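Local atomic coordinates of ganglioside-induced differentiation-associated protein 2 (Homo sapiens, PDB entry 4UML), a protein that is of incompletely defined function but joins a macro domain, a fold that in many relatives binds ADP-ribose, to a SEC14-like CRAL-TRIO domain. Residues P18-S23 with L219-F224; L59-V64 with L211-Y216; S145-Y150 with L187-R192. All coordinates share one frame; numbering follows the deposited sequence.

In the fold
All three contacts belong to the macro-domain part of the longer protein, on one face and one edge of its mixed sheet, contact 1 adding the N-terminal segment 18-23. Contacts 1 and 2 share helix 210-223 and sit about 13 Å apart between centres; they meet where Leu220 CD1 touches Leu59 CD2 at 3.7 Å. Contact 3 pairs helix 139-159 with helix 179-197, its centre about 17 Å from each of the others. Leu187 of helix 179-197 leans on both Tyr216 and Tyr223, which sets that helix against helix 210-223. Along the chain contact 1 spans the widest stretch, contact 2 falls within it and contact 3 within both. The last helix thus ties the N-terminal segment and an edge strand to the helical layer.

Contact 1: residues P18-S23 with L219-F224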
# COMPACT_ATOMS: atom_id res chain seq x y z
N PRO A 18 -14.21 -8.72 -2.72
CA PRO A 18 -15.03 -8.42 -1.55
C PRO A 18 -14.34 -7.50 -0.51
O PRO A 18 -13.18 -7.69 -0.14
CB PRO A 18 -15.35 -9.81 -0.99
CG PRO A 18 -14.19 -10.65 -1.42
CD PRO A 18 -13.79 -10.13 -2.76
N SER A 19 -15.10 -6.50 -0.11
CA SER A 19 -14.74 -5.45 0.83
C SER A 19 -14.73 -6.02 2.25
O SER A 19 -15.43 -7.00 2.52
CB SER A 19 -15.82 -4.38 0.74
OG SER A 19 -15.36 -3.11 1.15
N TRP A 20 -13.99 -5.40 3.17
CA TRP A 20 -14.00 -5.80 4.59
C TRP A 20 -15.40 -5.60 5.20
O TRP A 20 -15.89 -6.44 5.96
CB TRP A 20 -12.92 -5.03 5.37
CG TRP A 20 -12.88 -5.32 6.84
CD1 TRP A 20 -13.31 -4.51 7.85
CD2 TRP A 20 -12.37 -6.50 7.46
NE1 TRP A 20 -13.10 -5.12 9.07
CE2 TRP A 20 -12.52 -6.34 8.86
CE3 TRP A 20 -11.81 -7.69 6.97
CZ2 TRP A 20 -12.14 -7.33 9.76
CZ3 TRP A 20 -11.42 -8.66 7.86
CH2 TRP A 20 -11.58 -8.47 9.25
N GLY A 21 -16.06 -4.50 4.82
CA GLY A 21 -17.46 -4.27 5.16
C GLY A 21 -18.48 -5.27 4.60
O GLY A 21 -19.66 -5.13 4.89
N ASP A 22 -18.05 -6.25 3.80
CA ASP A 22 -18.92 -7.35 3.34
C ASP A 22 -18.72 -8.63 4.16
O ASP A 22 -19.70 -9.29 4.50
CB ASP A 22 -18.68 -7.65 1.84
CG ASP A 22 -18.92 -6.43 0.93
OD1 ASP A 22 -19.81 -5.59 1.25
OD2 ASP A 22 -18.21 -6.31 -0.11
N SER A 23 -17.48 -8.99 4.50
CA SER A 23 -17.20 -10.29 5.13
C SER A 23 -17.87 -10.46 6.49
O SER A 23 -18.07 -11.58 6.95
CB SER A 23 -15.70 -10.52 5.28
N LEU A 219 -5.28 -8.39 12.66
CA LEU A 219 -5.34 -6.99 13.09
C LEU A 219 -6.46 -6.13 12.50
O LEU A 219 -6.80 -5.09 13.06
CB LEU A 219 -3.98 -6.32 12.81
CG LEU A 219 -2.72 -6.95 13.45
CD1 LEU A 219 -1.51 -6.03 13.35
CD2 LEU A 219 -2.94 -7.34 14.90
N LEU A 220 -7.00 -6.50 11.35
CA LEU A 220 -8.08 -5.73 10.73
C LEU A 220 -9.25 -5.39 11.67
O LEU A 220 -9.70 -4.23 11.74
CB LEU A 220 -8.59 -6.44 9.46
CG LEU A 220 -7.81 -6.08 8.19
CD1 LEU A 220 -8.14 -7.04 7.06
CD2 LEU A 220 -8.07 -4.63 7.78
N PRO A 221 -9.73 -6.38 12.43
CA PRO A 221 -10.80 -6.11 13.39
C PRO A 221 -10.50 -5.02 14.43
O PRO A 221 -11.42 -4.37 14.88
CB PRO A 221 -10.99 -7.47 14.10
CG PRO A 221 -10.45 -8.48 13.16
CD PRO A 221 -9.31 -7.80 12.45
N LEU A 222 -9.23 -4.81 14.79
CA LEU A 222 -8.85 -3.80 15.78
C LEU A 222 -8.95 -2.37 15.23
O LEU A 222 -9.35 -1.44 15.95
CB LEU A 222 -7.44 -4.14 16.28
CG LEU A 222 -6.54 -3.22 17.11
CD1 LEU A 222 -7.15 -2.81 18.45
CD2 LEU A 222 -5.21 -3.96 17.35
N TYR A 223 -8.59 -2.19 13.96
CA TYR A 223 -8.65 -0.88 13.32
C TYR A 223 -9.95 -0.65 12.57
O TYR A 223 -10.34 0.49 12.38
CB TYR A 223 -7.43 -0.68 12.41
CG TYR A 223 -6.20 -0.73 13.26
CD1 TYR A 223 -5.87 0.34 14.05
CD2 TYR A 223 -5.44 -1.89 13.35
CE1 TYR A 223 -4.79 0.29 14.88
CE2 TYR A 223 -4.35 -1.94 14.18
CZ TYR A 223 -4.03 -0.85 14.94
OH TYR A 223 -2.96 -0.88 15.79
N PHE A 224 -10.63 -1.73 12.20
CA PHE A 224 -11.87 -1.64 11.43
C PHE A 224 -12.92 -2.59 12.04
O PHE A 224 -13.31 -3.58 11.41
CB PHE A 224 -11.59 -1.97 9.95
CG PHE A 224 -10.62 -1.01 9.29
CD1 PHE A 224 -11.05 0.16 8.69
CD2 PHE A 224 -9.26 -1.30 9.26
CE1 PHE A 224 -10.16 1.04 8.08
CE2 PHE A 224 -8.36 -0.43 8.64
CZ PHE A 224 -8.81 0.74 8.06
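Trp20 lays one face of its indole on Leu220 and turns the N-H edge to Phe224, bringing the N-terminal loop onto the end of helix 210-223, the last helix of the macro domain. With CG anti to the backbone N (chi1 178°), the ring stretches from the loop to the helix. Leu220 comes in over the six-membered ring, its CB 3.7 Å from the centroid and only 16° off the normal, a CH-pi contact; its CD1 covers the neighbouring rim at 3.7 Å from Trp20 CE3. The two side chains run past each other in opposite directions. The Pro221 side chain crosses that of Trp20 at about a right angle, its CD 3.9 Å from Trp20 CZ2. Phe224 is the first residue to leave helical geometry, and its ring is turned off toward Val53 and Arg191, leaving CB beside Trp20 CD1 at 3.7 Å. Trp20 also makes a backbone hydrogen bond with Val57 of the edge strand, and Arg226 makes a cation-pi contact with the indole. The polar corner of that ring is held by one hydrogen bond: Trp20 NE1 gives its hydrogen to Phe224 O at 2.8 Å, with an N-H...O angle of 159° and the donor in the carbonyl plane.

Contact 2: residues L59-V64 with L211-Y216; sequences LWKGDV and LEEGTY
Edge strand 57-61 meets the last helix, 210-223, through two pairs of side chains, Leu59 with Tyr216 and Lys61 with Glu213. Leu59 and Tyr216 cross at a slant: the methyl CD1 of Leu59 rests 3.8 Å from Tyr216 CB, while its other methyl, CD2, lies 4.2 Å from the same carbon. It is the root of the tyrosine that takes the leucine; the ring itself leads off toward Thr183 of helix 179-197. In the sheet of the macro domain, strand 203-208 runs parallel beside 57-61, Trp60 making backbone hydrogen bonds with Phe206 and Val208, and the chain goes from that second strand almost directly into the helix. Residues alternate along the strand: Leu59 and Lys61 point to the helix and Trp60 to the other face, against Val12 and Leu17. Glu213 reaches out as an extended chain, whereas Lys61 folds at chi3 (73°) and chi4 (65°) and crosses it at about a right angle. The carboxylate is met by methylenes: Glu213 OE1 is 3.2 Å from Lys61 CE and 3.3 Å from Lys61 CD. The ammonium bends past, Lys61 NZ standing 4.7 Å from Glu213 OE1, and has a long, weak ion pair with Asp210.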
# COMPACT_ATOMS: atom_id res chain seq x y z
N LEU A 59 -9.03 -6.60 1.79
CA LEU A 59 -7.88 -7.47 1.95
C LEU A 59 -7.86 -8.52 0.85
O LEU A 59 -8.82 -9.26 0.68
CB LEU A 59 -7.92 -8.17 3.30
CG LEU A 59 -6.78 -9.16 3.59
CD1 LEU A 59 -5.44 -8.47 3.63
CD2 LEU A 59 -7.00 -9.87 4.92
N TRP A 60 -6.76 -8.60 0.11
CA TRP A 60 -6.71 -9.46 -1.05
C TRP A 60 -5.40 -10.15 -1.10
O TRP A 60 -4.35 -9.48 -1.14
CB TRP A 60 -6.89 -8.65 -2.32
CG TRP A 60 -6.76 -9.43 -3.55
CD1 TRP A 60 -7.60 -10.44 -3.98
CD2 TRP A 60 -5.76 -9.29 -4.57
NE1 TRP A 60 -7.17 -10.93 -5.19
CE2 TRP A 60 -6.06 -10.23 -5.58
CE3 TRP A 60 -4.65 -8.45 -4.73
CZ2 TRP A 60 -5.27 -10.37 -6.72
CZ3 TRP A 60 -3.87 -8.57 -5.86
CH2 TRP A 60 -4.19 -9.51 -6.85
N LYS A 61 -5.42 -11.48 -1.11
CA LYS A 61 -4.18 -12.22 -1.30
C LYS A 61 -3.87 -12.33 -2.78
O LYS A 61 -4.56 -13.02 -3.51
CB LYS A 61 -4.25 -13.62 -0.66
CG LYS A 61 -2.92 -14.37 -0.81
CD LYS A 61 -2.74 -15.42 0.27
CE LYS A 61 -3.66 -16.61 0.05
NZ LYS A 61 -3.28 -17.32 -1.20
N GLY A 62 -2.84 -11.63 -3.24
CA GLY A 62 -2.49 -11.64 -4.67
C GLY A 62 -1.38 -10.66 -4.98
O GLY A 62 -0.92 -9.93 -4.09
N ASP A 63 -0.98 -10.62 -6.24
CA ASP A 63 0.13 -9.78 -6.71
C ASP A 63 -0.42 -8.38 -7.01
O ASP A 63 -1.24 -8.22 -7.89
CB ASP A 63 0.72 -10.40 -7.98
CG ASP A 63 2.00 -9.73 -8.44
OD1 ASP A 63 2.28 -8.54 -8.09
OD2 ASP A 63 2.75 -10.41 -9.20
N VAL A 64 0.04 -7.39 -6.25
CA VAL A 64 -0.43 -6.02 -6.39
C VAL A 64 -0.36 -5.51 -7.85
O VAL A 64 -1.20 -4.72 -8.26
CB VAL A 64 0.32 -5.08 -5.44
CG1 VAL A 64 1.72 -4.77 -5.97
CG2 VAL A 64 -0.46 -3.79 -5.24
N LEU A 211 2.73 -15.06 3.40
CA LEU A 211 3.55 -14.58 4.49
C LEU A 211 2.76 -13.64 5.43
O LEU A 211 2.82 -13.80 6.66
CB LEU A 211 4.81 -13.91 3.93
CG LEU A 211 5.86 -13.34 4.90
CD1 LEU A 211 6.42 -14.40 5.85
CD2 LEU A 211 7.00 -12.70 4.11
N GLU A 212 2.00 -12.69 4.87
CA GLU A 212 1.39 -11.61 5.69
C GLU A 212 -0.08 -11.73 5.99
O GLU A 212 -0.56 -11.12 6.93
CB GLU A 212 1.64 -10.23 5.04
CG GLU A 212 3.09 -9.95 4.67
CD GLU A 212 3.38 -10.22 3.21
OE1 GLU A 212 2.59 -10.96 2.57
OE2 GLU A 212 4.38 -9.67 2.71
N GLU A 213 -0.83 -12.50 5.19
CA GLU A 213 -2.30 -12.55 5.29
C GLU A 213 -2.84 -12.73 6.71
O GLU A 213 -3.70 -11.98 7.17
CB GLU A 213 -2.85 -13.66 4.36
CG GLU A 213 -4.37 -13.78 4.34
CD GLU A 213 -4.88 -14.79 3.32
OE1 GLU A 213 -4.25 -15.85 3.13
OE2 GLU A 213 -5.91 -14.52 2.68
N GLY A 214 -2.34 -13.74 7.43
CA GLY A 214 -2.82 -14.04 8.79
C GLY A 214 -2.70 -12.87 9.75
O GLY A 214 -3.61 -12.60 10.53
N THR A 215 -1.59 -12.15 9.67
CA THR A 215 -1.39 -10.97 10.52
C THR A 215 -2.38 -9.88 10.18
O THR A 215 -2.94 -9.25 11.08
CB THR A 215 0.05 -10.46 10.39
OG1 THR A 215 0.94 -11.48 10.80
CG2 THR A 215 0.32 -9.19 11.22
N TYR A 216 -2.62 -9.65 8.89
CA TYR A 216 -3.65 -8.69 8.48
C TYR A 216 -5.04 -9.12 8.96
O TYR A 216 -5.82 -8.30 9.46
CB TYR A 216 -3.64 -8.47 6.97
CG TYR A 216 -2.64 -7.41 6.54
CD1 TYR A 216 -1.31 -7.71 6.47
CD2 TYR A 216 -3.04 -6.12 6.24
CE1 TYR A 216 -0.38 -6.76 6.10
CE2 TYR A 216 -2.12 -5.16 5.87
CZ TYR A 216 -0.78 -5.49 5.79
OH TYR A 216 0.19 -4.56 5.45

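Contact 3: residues S145-Y150 with L187-R192; sequences SLYSCY and LRTVRR
Thr189 is the residue of helix 179-197 that meets Tyr147 and Tyr150 of helix 139-159, and the 187-192 turns around it fill other sides of the same helix. Leu187, at the start, points away from this contact, onto Phe206 of the sheet and Leu219. Arg188 follows, packed on Tyr223 of helix 210-223. Thr189 then faces the tyrosines, with CG2 anti to the backbone N and OG1 beside it (chi1 -53°). The hydroxyl comes to the ring edge of Tyr147, near its plane, with Thr189 OG1 3.4 Å from Tyr147 CD1; its hydrogen-bond partner is Ile185 O, one turn back in its own helix. Thr189 CG2 fits between the two tyrosines, 3.8 Å from Tyr150 CB and also 3.8 Å from Tyr147 CE1. Tyr150 meets Thr189 with CB, while its ring goes on to Phe167. Val190 packs on Val204 and Phe206 of strand 203-208. Arg191 goes elsewhere, to a salt bridge with Glu195 and a hydrogen bond to Leu48 O. Helices 139-159 and 179-197 thus pack side by side in a helical layer over the central sheet, part of the three-layer alpha/beta/alpha fold of macro domains.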
# COMPACT_ATOMS: atom_id res chain seq x y z
N SER A 145 9.58 6.59 9.78
CA SER A 145 9.71 6.39 8.34
C SER A 145 8.59 5.56 7.74
O SER A 145 8.06 5.90 6.69
CB SER A 145 11.02 5.71 8.01
OG SER A 145 12.08 6.57 8.13
N LEU A 146 8.22 4.46 8.38
CA LEU A 146 7.18 3.61 7.80
C LEU A 146 5.86 4.37 7.80
O LEU A 146 5.09 4.32 6.84
CB LEU A 146 7.04 2.30 8.57
CG LEU A 146 6.14 1.23 7.92
CD1 LEU A 146 6.69 0.78 6.57
CD2 LEU A 146 5.97 0.06 8.86
N TYR A 147 5.58 5.07 8.89
CA TYR A 147 4.40 5.90 8.97
C TYR A 147 4.35 6.91 7.81
O TYR A 147 3.31 7.09 7.15
CB TYR A 147 4.37 6.64 10.31
CG TYR A 147 3.36 7.73 10.30
CD1 TYR A 147 2.00 7.44 10.20
CD2 TYR A 147 3.74 9.05 10.33
CE1 TYR A 147 1.04 8.46 10.16
CE2 TYR A 147 2.80 10.08 10.32
CZ TYR A 147 1.45 9.79 10.24
OH TYR A 147 0.54 10.83 10.18
N SER A 148 5.47 7.56 7.54
CA SER A 148 5.57 8.53 6.45
C SER A 148 5.33 7.89 5.10
O SER A 148 4.70 8.49 4.25
CB SER A 148 6.90 9.27 6.49
OG SER A 148 6.90 10.11 7.63
N CYS A 149 5.85 6.68 4.87
CA CYS A 149 5.52 5.97 3.64
C CYS A 149 4.01 5.91 3.41
O CYS A 149 3.53 6.28 2.33
CB CYS A 149 6.07 4.54 3.68
SG CYS A 149 7.86 4.46 3.60
N TYR A 150 3.27 5.38 4.37
CA TYR A 150 1.83 5.20 4.21
C TYR A 150 1.10 6.58 4.08
O TYR A 150 0.25 6.75 3.23
CB TYR A 150 1.24 4.40 5.37
CG TYR A 150 1.48 2.94 5.22
CD1 TYR A 150 0.61 2.17 4.45
CD2 TYR A 150 2.64 2.33 5.72
CE1 TYR A 150 0.86 0.83 4.23
CE2 TYR A 150 2.88 0.97 5.52
CZ TYR A 150 2.00 0.24 4.77
OH TYR A 150 2.23 -1.06 4.54
N LEU A 187 -2.27 -0.32 9.09
CA LEU A 187 -3.73 -0.27 9.28
C LEU A 187 -4.17 0.98 10.03
O LEU A 187 -5.19 1.59 9.68
CB LEU A 187 -4.21 -1.52 10.00
CG LEU A 187 -3.93 -2.83 9.26
CD1 LEU A 187 -4.43 -3.99 10.08
CD2 LEU A 187 -4.58 -2.80 7.90
N ARG A 188 -3.44 1.35 11.07
CA ARG A 188 -3.79 2.54 11.85
C ARG A 188 -3.76 3.80 10.99
O ARG A 188 -4.69 4.64 11.00
CB ARG A 188 -2.83 2.66 13.04
CG ARG A 188 -3.14 3.80 14.00
CD ARG A 188 -2.17 3.74 15.18
NE ARG A 188 -0.83 4.10 14.72
CZ ARG A 188 0.31 3.58 15.15
NH1 ARG A 188 0.33 2.66 16.10
NH2 ARG A 188 1.45 4.02 14.63
N THR A 189 -2.73 3.91 10.17
CA THR A 189 -2.58 5.09 9.31
C THR A 189 -3.68 5.18 8.28
O THR A 189 -4.26 6.27 8.00
CB THR A 189 -1.19 5.05 8.61
OG1 THR A 189 -0.17 4.88 9.60
CG2 THR A 189 -0.95 6.27 7.79
N VAL A 190 -4.02 4.05 7.67
CA VAL A 190 -5.08 4.07 6.68
C VAL A 190 -6.44 4.34 7.36
O VAL A 190 -7.28 5.04 6.80
CB VAL A 190 -5.13 2.75 5.86
CG1 VAL A 190 -6.39 2.64 5.04
CG2 VAL A 190 -3.92 2.63 4.96
N ARG A 191 -6.66 3.73 8.52
CA ARG A 191 -7.91 3.98 9.27
C ARG A 191 -8.11 5.48 9.48
O ARG A 191 -9.12 6.04 9.07
CB ARG A 191 -7.94 3.20 10.58
CG ARG A 191 -9.04 3.63 11.54
CD ARG A 191 -10.41 3.34 10.97
NE ARG A 191 -11.52 4.01 11.68
CZ ARG A 191 -12.61 3.42 12.16
NH1 ARG A 191 -12.81 2.09 12.11
NH2 ARG A 191 -13.54 4.17 12.73
N ARG A 192 -7.10 6.13 10.06
CA ARG A 192 -7.20 7.51 10.45
C ARG A 192 -7.34 8.42 9.26
O ARG A 192 -8.08 9.42 9.31
CB ARG A 192 -6.00 7.92 11.29
CG ARG A 192 -5.99 7.21 12.63
CD ARG A 192 -4.76 7.54 13.45
NE ARG A 192 -4.88 7.00 14.81
CZ ARG A 192 -3.86 6.82 15.66
NH1 ARG A 192 -2.62 7.13 15.31
NH2 ARG A 192 -4.09 6.31 16.87